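Long-range contacts in fructose-bisphosphate aldolase (PDB 2FJK), which is a class II aldolase of the TIM-barrel clan, a tetramer in this assembly, with 1,3-dihydroxyacetonephosphate bound in its pocket: residues A131-I139 with L151-F161; A180-H191 with I228-D238. One frame throughout, in Å; residues are numbered along the deposited sequence.

In the fold
Both contacts fasten loops and helix starts around the barrel strands, and both are partly buried, but their chemistry differs. Contact 1 joins the end of strand 128-133 and the loop after it to the start of helix 155-164; it is mostly apolar, with one side-chain hydroxyl tying the backbones. Contact 2 pairs the loop running from strand 171-172 to helix 191-200 with the segment leading into helix 236-244; it is rich in polar bonds and includes K182 of the ligand pocket. The centres of contact 1 and contact 2 are about 19 Å apart. They meet where the loop 131-139 reaches 180-191, I139 packing on F188, while L152 comes close to D190.

Contact 1: residues A131-I139 with L151-F161; sequences AELGRLAGI and LLTNPEEARIF
The hydroxyl OG1 of T153 has two backbone partners: it donates to the carbonyl O of L133 in a very short bond (2.5 Å) and receives the N-H of A173. It thus ties the end of strand 128-133 to the chain entering helix 155-164, within a beta-alpha-beta crossover whose second strand, 171-172, lies parallel to the first. The axes of 131-133 and 155-161 approach to 9.5 Å and run roughly antiparallel, at 152°. Beside the hydroxyl, G134, with no side chain, lets its CA come within 4.5 Å of the CA of T153.

Apolar contacts continue from this tie toward the helix and along the loop. On the helix side, L133 extends from the strand with CG trans to its backbone N (chi1 -174°), which lays CD2 on the first turn, 3.5 Å from N of A158 and also touching CB of E157. Its other methyl, CD1, sits over one face of the F161 ring. That ring reaches back to the strand through CE2, 3.5 Å from CB of A131, and is packed further by N111, V112 and T115 of helix 108-124.

On the loop side, L151 drives its branched end between three residues. CD1 lies against R135, the two side chains crossing at about a right angle. CD2 is wedged tightly, 3.4 Å from CB of A137 and 3.5 Å from CG2 of I139. L152, by contrast, meets I139 tip to tip, its CD1 3.6 Å from CG1.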
loop_
_atom_site.group_PDB
_atom_site.type_symbol
_atom_site.label_atom_id
_atom_site.label_comp_id
_atom_site.label_asym_id
_atom_site.label_seq_id
_atom_site.Cartn_x
_atom_site.Cartn_y
_atom_site.Cartn_z
ATOM N N ALA A 131 -23.183 17.420 -2.078
ATOM C CA ALA A 131 -24.096 17.646 -3.189
ATOM C C ALA A 131 -24.304 19.140 -3.339
ATOM O O ALA A 131 -24.149 19.891 -2.376
ATOM C CB ALA A 131 -25.420 16.953 -2.924
ATOM N N GLU A 132 -24.639 19.585 -4.541
ATOM C CA GLU A 132 -24.859 21.005 -4.727
ATOM C C GLU A 132 -26.217 21.343 -5.318
ATOM O O GLU A 132 -26.741 20.630 -6.173
ATOM C CB GLU A 132 -23.735 21.621 -5.572
ATOM C CG GLU A 132 -23.536 21.021 -6.945
ATOM C CD GLU A 132 -22.217 21.466 -7.578
ATOM O OE1 GLU A 132 -21.969 22.694 -7.678
ATOM O OE2 GLU A 132 -21.425 20.581 -7.973
ATOM N N LEU A 133 -26.782 22.436 -4.822
ATOM C CA LEU A 133 -28.071 22.940 -5.268
ATOM C C LEU A 133 -27.837 24.383 -5.702
ATOM O O LEU A 133 -27.290 25.186 -4.941
ATOM C CB LEU A 133 -29.075 22.898 -4.120
ATOM C CG LEU A 133 -30.522 23.258 -4.439
ATOM C CD1 LEU A 133 -31.079 22.342 -5.548
ATOM C CD2 LEU A 133 -31.337 23.127 -3.161
ATOM N N GLY A 134 -28.245 24.707 -6.923
ATOM C CA GLY A 134 -28.042 26.051 -7.434
ATOM C C GLY A 134 -26.793 26.063 -8.294
ATOM O O GLY A 134 -25.851 25.321 -8.029
ATOM N N ARG A 135 -26.777 26.897 -9.324
ATOM C CA ARG A 135 -25.631 26.970 -10.218
ATOM C C ARG A 135 -24.606 27.976 -9.724
ATOM O O ARG A 135 -24.958 29.083 -9.324
ATOM C CB ARG A 135 -26.093 27.357 -11.618
ATOM C CG ARG A 135 -25.012 27.291 -12.673
ATOM C CD ARG A 135 -25.379 26.275 -13.732
ATOM N NE ARG A 135 -26.747 26.480 -14.203
ATOM C CZ ARG A 135 -27.315 25.783 -15.182
ATOM N NH1 ARG A 135 -26.635 24.827 -15.803
ATOM N NH2 ARG A 135 -28.565 26.042 -15.540
ATOM N N LEU A 136 -23.335 27.588 -9.759
ATOM C CA LEU A 136 -22.259 28.465 -9.313
ATOM C C LEU A 136 -21.967 29.526 -10.356
ATOM O O LEU A 136 -21.000 29.428 -11.108
ATOM C CB LEU A 136 -20.980 27.672 -9.031
ATOM C CG LEU A 136 -20.866 26.918 -7.707
ATOM C CD1 LEU A 136 -19.540 26.173 -7.677
ATOM C CD2 LEU A 136 -20.952 27.888 -6.548
ATOM N N ALA A 137 -22.821 30.539 -10.399
ATOM C CA ALA A 137 -22.657 31.629 -11.339
ATOM C C ALA A 137 -22.686 32.929 -10.555
ATOM O O ALA A 137 -23.402 33.047 -9.557
ATOM C CB ALA A 137 -23.784 31.607 -12.366
ATOM N N GLY A 138 -21.893 33.898 -10.996
ATOM C CA GLY A 138 -21.872 35.175 -10.313
ATOM C C GLY A 138 -23.133 35.960 -10.628
ATOM O O GLY A 138 -23.848 35.641 -11.580
ATOM N N ILE A 139 -23.411 36.977 -9.821
ATOM C CA ILE A 139 -24.578 37.832 -10.012
ATOM C C ILE A 139 -24.310 39.225 -9.470
ATOM O O ILE A 139 -23.631 39.389 -8.458
ATOM C CB ILE A 139 -25.842 37.269 -9.306
ATOM C CG1 ILE A 139 -25.461 36.575 -7.999
ATOM C CG2 ILE A 139 -26.583 36.338 -10.236
ATOM C CD1 ILE A 139 -24.945 37.503 -6.924
ATOM N N LEU A 151 -31.229 31.745 -10.331
ATOM C CA LEU A 151 -29.910 31.249 -9.973
ATOM C C LEU A 151 -29.778 31.316 -8.458
ATOM O O LEU A 151 -30.637 31.879 -7.783
ATOM C CB LEU A 151 -28.832 32.126 -10.613
ATOM C CG LEU A 151 -27.378 31.770 -10.299
ATOM C CD1 LEU A 151 -27.010 30.493 -11.038
ATOM C CD2 LEU A 151 -26.456 32.912 -10.707
ATOM N N LEU A 152 -28.702 30.742 -7.934
ATOM C CA LEU A 152 -28.429 30.754 -6.501
ATOM C C LEU A 152 -29.366 29.886 -5.675
ATOM O O LEU A 152 -30.573 29.835 -5.910
ATOM C CB LEU A 152 -28.453 32.190 -5.973
ATOM C CG LEU A 152 -27.596 33.196 -6.751
ATOM C CD1 LEU A 152 -27.629 34.535 -6.032
ATOM C CD2 LEU A 152 -26.164 32.696 -6.877
ATOM N N THR A 153 -28.782 29.213 -4.689
ATOM C CA THR A 153 -29.498 28.316 -3.795
ATOM C C THR A 153 -30.647 28.962 -3.035
ATOM O O THR A 153 -30.510 30.055 -2.485
ATOM C CB THR A 153 -28.544 27.710 -2.751
ATOM O OG1 THR A 153 -27.409 27.143 -3.416
ATOM C CG2 THR A 153 -29.252 26.627 -1.945
ATOM N N ASN A 154 -31.777 28.266 -3.004
ATOM C CA ASN A 154 -32.959 28.722 -2.287
ATOM C C ASN A 154 -32.989 27.897 -0.996
ATOM O O ASN A 154 -33.088 26.669 -1.040
ATOM C CB ASN A 154 -34.212 28.447 -3.120
ATOM C CG ASN A 154 -35.499 28.704 -2.349
ATOM O OD1 ASN A 154 -35.837 29.845 -2.030
ATOM N ND2 ASN A 154 -36.223 27.635 -2.047
ATOM N N PRO A 155 -32.896 28.559 0.168
ATOM C CA PRO A 155 -32.908 27.869 1.462
ATOM C C PRO A 155 -33.925 26.740 1.630
ATOM O O PRO A 155 -33.540 25.596 1.883
ATOM C CB PRO A 155 -33.095 29.011 2.471
ATOM C CG PRO A 155 -33.653 30.143 1.654
ATOM C CD PRO A 155 -32.910 30.019 0.363
ATOM N N GLU A 156 -35.214 27.043 1.495
ATOM C CA GLU A 156 -36.239 26.014 1.642
ATOM C C GLU A 156 -35.900 24.797 0.802
ATOM O O GLU A 156 -35.997 23.663 1.265
ATOM C CB GLU A 156 -37.610 26.544 1.220
ATOM C CG GLU A 156 -38.403 27.184 2.336
ATOM C CD GLU A 156 -37.660 28.316 2.999
ATOM O OE1 GLU A 156 -36.955 29.063 2.280
ATOM O OE2 GLU A 156 -37.790 28.469 4.235
ATOM N N GLU A 157 -35.515 25.041 -0.445
ATOM C CA GLU A 157 -35.152 23.956 -1.348
ATOM C C GLU A 157 -33.968 23.193 -0.777
ATOM O O GLU A 157 -33.893 21.972 -0.888
ATOM C CB GLU A 157 -34.768 24.503 -2.723
ATOM C CG GLU A 157 -35.932 24.872 -3.610
ATOM C CD GLU A 157 -35.475 25.297 -4.991
ATOM O OE1 GLU A 157 -34.651 24.570 -5.588
ATOM O OE2 GLU A 157 -35.943 26.352 -5.480
ATOM N N ALA A 158 -33.043 23.930 -0.175
ATOM C CA ALA A 158 -31.848 23.338 0.406
ATOM C C ALA A 158 -32.188 22.284 1.459
ATOM O O ALA A 158 -31.709 21.150 1.382
ATOM C CB ALA A 158 -30.968 24.431 1.016
ATOM N N ARG A 159 -33.007 22.654 2.439
ATOM C CA ARG A 159 -33.388 21.716 3.492
ATOM C C ARG A 159 -34.014 20.465 2.896
ATOM O O ARG A 159 -33.658 19.342 3.258
ATOM C CB ARG A 159 -34.391 22.355 4.453
ATOM C CG ARG A 159 -34.883 21.397 5.533
ATOM C CD ARG A 159 -36.135 21.915 6.218
ATOM N NE ARG A 159 -35.934 23.223 6.833
ATOM C CZ ARG A 159 -36.845 23.846 7.575
ATOM N NH1 ARG A 159 -38.025 23.280 7.799
ATOM N NH2 ARG A 159 -36.577 25.036 8.096
ATOM N N ILE A 160 -34.955 20.676 1.984
ATOM C CA ILE A 160 -35.657 19.579 1.332
ATOM C C ILE A 160 -34.717 18.695 0.519
ATOM O O ILE A 160 -34.823 17.471 0.556
ATOM C CB ILE A 160 -36.771 20.107 0.409
ATOM C CG1 ILE A 160 -37.791 20.900 1.232
ATOM C CG2 ILE A 160 -37.455 18.940 -0.285
ATOM C CD1 ILE A 160 -38.855 21.584 0.408
ATOM N N PHE A 161 -33.806 19.322 -0.223
ATOM C CA PHE A 161 -32.845 18.585 -1.036
ATOM C C PHE A 161 -32.014 17.702 -0.109
ATOM O O PHE A 161 -31.858 16.509 -0.350
ATOM C CB PHE A 161 -31.932 19.565 -1.784
ATOM C CG PHE A 161 -30.918 18.904 -2.676
ATOM C CD1 PHE A 161 -31.320 18.153 -3.773
ATOM C CD2 PHE A 161 -29.556 19.058 -2.433
ATOM C CE1 PHE A 161 -30.385 17.566 -4.619
ATOM C CE2 PHE A 161 -28.604 18.476 -3.274
ATOM C CZ PHE A 161 -29.021 17.729 -4.369
#

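Contact 2: residues A180-H191 with I228-D238; sequences AYKGKGRPFIDH and IGEASGIHPED
K182, in the loop 180-191, lines the pocket of 1,3-dihydroxyacetonephosphate, and the segment 228-238 packs against that loop. Its NZ forms a salt bridge with the ligand's O2P and hydrogen-bonds to the carbonyl oxygens of S177 and G179. Lower down, the K182 chain crosses I234 at about a right angle, CD lying 3.6 Å from CG1 of I234. The backbones join in a single bridge between Y181 and S232: N of S232 donates to O of A180 at 2.8 Å, and N of K182 to O of S232 at 2.9 Å. The hydroxyl OG of S232 sits between the carbonyl oxygens of G183 and G185, with one proton for the two. At the far end Y181 meets the opposing loop with its ring edge, and its OH accepts from N of G229 (2.7 Å).

The other end is ionic. The chain of R186, extended from CG to NE, carries the guanidinium to D238 and grips the carboxylate side-on: NE meets OD2 at 2.7 Å and NH2 meets OD1 at 3.1 Å. Both nitrogens stand above the carboxylate plane, though the acceptors lie in the guanidinium plane. One guanidinium face is stacked on the H235 ring, planes 20° apart. NE2 of H191 donates to OD1 of D238 on its anti side (2.5 Å), 24° out of the carboxylate plane and across that plane from NH2 of R186. A water links OD2 of D238, O of P187 and N of H235. With this many donors, the buried D238 is probably ionised, its charge balanced by R186, and its rotation is fixed at both oxygens.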
loop_
_atom_site.group_PDB
_atom_site.type_symbol
_atom_site.label_atom_id
_atom_site.label_comp_id
_atom_site.label_asym_id
_atom_site.label_seq_id
_atom_site.Cartn_x
_atom_site.Cartn_y
_atom_site.Cartn_z
ATOM N N ALA A 180 -10.458 32.748 -13.071
ATOM C CA ALA A 180 -9.855 34.001 -12.633
ATOM C C ALA A 180 -10.711 35.250 -12.894
ATOM O O ALA A 180 -10.270 36.365 -12.628
ATOM C CB ALA A 180 -8.497 34.163 -13.290
ATOM N N TYR A 181 -11.923 35.075 -13.409
ATOM C CA TYR A 181 -12.782 36.229 -13.690
ATOM C C TYR A 181 -14.118 36.093 -12.987
ATOM O O TYR A 181 -15.141 35.836 -13.620
ATOM C CB TYR A 181 -12.992 36.376 -15.202
ATOM C CG TYR A 181 -11.690 36.418 -15.967
ATOM C CD1 TYR A 181 -11.244 35.312 -16.696
ATOM C CD2 TYR A 181 -10.885 37.557 -15.935
ATOM C CE1 TYR A 181 -10.021 35.344 -17.377
ATOM C CE2 TYR A 181 -9.674 37.601 -16.602
ATOM C CZ TYR A 181 -9.246 36.493 -17.319
ATOM O OH TYR A 181 -8.032 36.545 -17.956
ATOM N N LYS A 182 -14.097 36.293 -11.675
ATOM C CA LYS A 182 -15.293 36.157 -10.854
ATOM C C LYS A 182 -16.257 37.343 -10.840
ATOM O O LYS A 182 -17.299 37.276 -10.195
ATOM C CB LYS A 182 -14.873 35.796 -9.422
ATOM C CG LYS A 182 -13.940 34.584 -9.367
ATOM C CD LYS A 182 -13.662 34.125 -7.942
ATOM C CE LYS A 182 -12.656 32.990 -7.921
ATOM N NZ LYS A 182 -13.072 31.862 -8.810
ATOM N N GLY A 183 -15.922 38.419 -11.549
ATOM C CA GLY A 183 -16.807 39.578 -11.586
ATOM C C GLY A 183 -16.133 40.941 -11.490
ATOM O O GLY A 183 -15.163 41.109 -10.753
ATOM N N LYS A 184 -16.642 41.920 -12.236
ATOM C CA LYS A 184 -16.068 43.265 -12.208
ATOM C C LYS A 184 -16.032 43.785 -10.776
ATOM O O LYS A 184 -17.007 43.663 -10.033
ATOM C CB LYS A 184 -16.879 44.225 -13.084
ATOM C CG LYS A 184 -16.788 43.942 -14.579
ATOM C CD LYS A 184 -17.397 45.079 -15.396
ATOM C CE LYS A 184 -17.267 44.827 -16.896
ATOM N NZ LYS A 184 -17.859 45.934 -17.707
ATOM N N GLY A 185 -14.906 44.371 -10.390
ATOM C CA GLY A 185 -14.790 44.867 -9.035
ATOM C C GLY A 185 -15.004 43.701 -8.087
ATOM O O GLY A 185 -14.801 42.546 -8.464
ATOM N N ARG A 186 -15.420 43.995 -6.860
ATOM C CA ARG A 186 -15.660 42.955 -5.871
ATOM C C ARG A 186 -16.957 42.222 -6.188
ATOM O O ARG A 186 -18.044 42.785 -6.069
ATOM C CB ARG A 186 -15.729 43.573 -4.473
ATOM C CG ARG A 186 -16.048 42.603 -3.345
ATOM C CD ARG A 186 -15.902 43.309 -2.001
ATOM N NE ARG A 186 -16.340 42.500 -0.867
ATOM C CZ ARG A 186 -16.217 42.879 0.404
ATOM N NH1 ARG A 186 -15.672 44.052 0.693
ATOM N NH2 ARG A 186 -16.630 42.087 1.385
ATOM N N PRO A 187 -16.857 40.953 -6.607
ATOM C CA PRO A 187 -18.039 40.151 -6.938
ATOM C C PRO A 187 -18.990 40.029 -5.754
ATOM O O PRO A 187 -18.577 39.714 -4.643
ATOM C CB PRO A 187 -17.437 38.809 -7.363
ATOM C CG PRO A 187 -16.160 38.749 -6.596
ATOM C CD PRO A 187 -15.629 40.150 -6.731
ATOM N N PHE A 188 -20.269 40.281 -5.999
ATOM C CA PHE A 188 -21.268 40.222 -4.939
ATOM C C PHE A 188 -21.509 38.838 -4.357
ATOM O O PHE A 188 -21.729 37.871 -5.077
ATOM C CB PHE A 188 -22.607 40.773 -5.437
ATOM C CG PHE A 188 -23.702 40.712 -4.407
ATOM C CD1 PHE A 188 -23.659 41.527 -3.279
ATOM C CD2 PHE A 188 -24.760 39.822 -4.552
ATOM C CE1 PHE A 188 -24.655 41.458 -2.309
ATOM C CE2 PHE A 188 -25.761 39.743 -3.588
ATOM C CZ PHE A 188 -25.710 40.562 -2.465
ATOM N N ILE A 189 -21.483 38.757 -3.036
ATOM C CA ILE A 189 -21.736 37.504 -2.351
ATOM C C ILE A 189 -23.016 37.691 -1.550
ATOM O O ILE A 189 -23.100 38.584 -0.709
ATOM C CB ILE A 189 -20.592 37.139 -1.388
ATOM C CG1 ILE A 189 -19.250 37.202 -2.122
ATOM C CG2 ILE A 189 -20.840 35.763 -0.797
ATOM C CD1 ILE A 189 -19.192 36.397 -3.395
ATOM N N ASP A 190 -24.009 36.854 -1.822
ATOM C CA ASP A 190 -25.292 36.936 -1.138
ATOM C C ASP A 190 -25.188 36.381 0.277
ATOM O O ASP A 190 -25.575 35.244 0.535
ATOM C CB ASP A 190 -26.346 36.148 -1.918
ATOM C CG ASP A 190 -27.750 36.637 -1.649
ATOM O OD1 ASP A 190 -28.095 36.825 -0.464
ATOM O OD2 ASP A 190 -28.510 36.826 -2.624
ATOM N N HIS A 191 -24.672 37.189 1.194
ATOM C CA HIS A 191 -24.508 36.753 2.577
ATOM C C HIS A 191 -25.820 36.460 3.298
ATOM O O HIS A 191 -25.910 35.492 4.053
ATOM C CB HIS A 191 -23.692 37.784 3.355
ATOM C CG HIS A 191 -22.243 37.813 2.971
ATOM N ND1 HIS A 191 -21.423 36.710 3.085
ATOM C CD2 HIS A 191 -21.466 38.812 2.491
ATOM C CE1 HIS A 191 -20.201 37.029 2.694
ATOM N NE2 HIS A 191 -20.199 38.299 2.329
ATOM N N ILE A 228 -3.054 37.851 -18.924
ATOM C CA ILE A 228 -4.214 37.516 -18.111
ATOM C C ILE A 228 -5.031 38.813 -18.080
ATOM O O ILE A 228 -4.465 39.905 -18.128
ATOM C CB ILE A 228 -3.808 37.111 -16.672
ATOM C CG1 ILE A 228 -5.036 36.587 -15.921
ATOM C CG2 ILE A 228 -3.207 38.307 -15.935
ATOM C CD1 ILE A 228 -4.738 36.038 -14.542
ATOM N N GLY A 229 -6.350 38.704 -18.009
ATOM C CA GLY A 229 -7.168 39.906 -18.013
ATOM C C GLY A 229 -7.395 40.557 -16.662
ATOM O O GLY A 229 -6.519 40.552 -15.791
ATOM N N GLU A 230 -8.575 41.145 -16.494
ATOM C CA GLU A 230 -8.923 41.784 -15.238
ATOM C C GLU A 230 -9.283 40.693 -14.242
ATOM O O GLU A 230 -10.448 40.514 -13.893
ATOM C CB GLU A 230 -10.122 42.715 -15.408
ATOM C CG GLU A 230 -9.896 43.896 -16.316
ATOM C CD GLU A 230 -10.978 44.942 -16.148
ATOM O OE1 GLU A 230 -11.054 45.541 -15.050
ATOM O OE2 GLU A 230 -11.753 45.161 -17.105
ATOM N N ALA A 231 -8.275 39.948 -13.804
ATOM C CA ALA A 231 -8.496 38.881 -12.848
ATOM C C ALA A 231 -9.186 39.485 -11.642
ATOM O O ALA A 231 -8.813 40.561 -11.178
ATOM C CB ALA A 231 -7.173 38.260 -12.442
ATOM N N SER A 232 -10.201 38.793 -11.146
ATOM C CA SER A 232 -10.953 39.256 -9.992
ATOM C C SER A 232 -11.405 38.027 -9.209
ATOM O O SER A 232 -12.073 37.152 -9.750
ATOM C CB SER A 232 -12.164 40.076 -10.459
ATOM O OG SER A 232 -12.930 40.547 -9.361
ATOM N N GLY A 233 -11.023 37.953 -7.943
ATOM C CA GLY A 233 -11.408 36.810 -7.139
ATOM C C GLY A 233 -12.338 37.216 -6.020
ATOM O O GLY A 233 -12.711 38.383 -5.925
ATOM N N ILE A 234 -12.712 36.257 -5.175
ATOM C CA ILE A 234 -13.608 36.529 -4.056
ATOM C C ILE A 234 -12.843 37.262 -2.966
ATOM O O ILE A 234 -11.730 36.870 -2.595
ATOM C CB ILE A 234 -14.204 35.231 -3.468
ATOM C CG1 ILE A 234 -14.878 34.402 -4.572
ATOM C CG2 ILE A 234 -15.205 35.572 -2.382
ATOM C CD1 ILE A 234 -15.964 35.112 -5.322
ATOM N N HIS A 235 -13.442 38.336 -2.463
ATOM C CA HIS A 235 -12.826 39.152 -1.428
ATOM C C HIS A 235 -12.628 38.389 -0.120
ATOM O O HIS A 235 -13.529 37.692 0.343
ATOM C CB HIS A 235 -13.684 40.384 -1.160
ATOM C CG HIS A 235 -13.002 41.416 -0.321
ATOM N ND1 HIS A 235 -12.059 42.283 -0.830
ATOM C CD2 HIS A 235 -13.092 41.691 1.001
ATOM C CE1 HIS A 235 -11.597 43.049 0.143
ATOM N NE2 HIS A 235 -12.208 42.709 1.264
ATOM N N PRO A 236 -11.441 38.519 0.495
ATOM C CA PRO A 236 -11.124 37.841 1.757
ATOM C C PRO A 236 -12.180 38.044 2.844
ATOM O O PRO A 236 -12.555 37.101 3.547
ATOM C CB PRO A 236 -9.776 38.445 2.146
ATOM C CG PRO A 236 -9.137 38.701 0.826
ATOM C CD PRO A 236 -10.280 39.283 0.007
ATOM N N GLU A 237 -12.662 39.274 2.985
ATOM C CA GLU A 237 -13.671 39.558 4.002
ATOM C C GLU A 237 -14.954 38.766 3.755
ATOM O O GLU A 237 -15.596 38.303 4.700
ATOM C CB GLU A 237 -13.959 41.061 4.059
ATOM C CG GLU A 237 -12.742 41.897 4.486
ATOM C CD GLU A 237 -12.168 41.463 5.834
ATOM O OE1 GLU A 237 -12.946 41.367 6.811
ATOM O OE2 GLU A 237 -10.939 41.225 5.920
ATOM N N ASP A 238 -15.322 38.597 2.489
ATOM C CA ASP A 238 -16.512 37.826 2.162
ATOM C C ASP A 238 -16.286 36.377 2.549
ATOM O O ASP A 238 -17.213 35.680 2.962
ATOM C CB ASP A 238 -16.847 37.934 0.675
ATOM C CG ASP A 238 -17.517 39.243 0.337
ATOM O OD1 ASP A 238 -18.459 39.609 1.068
ATOM O OD2 ASP A 238 -17.118 39.897 -0.648
HETATM O O HOH W 1 -15.980 39.269 -3.156
#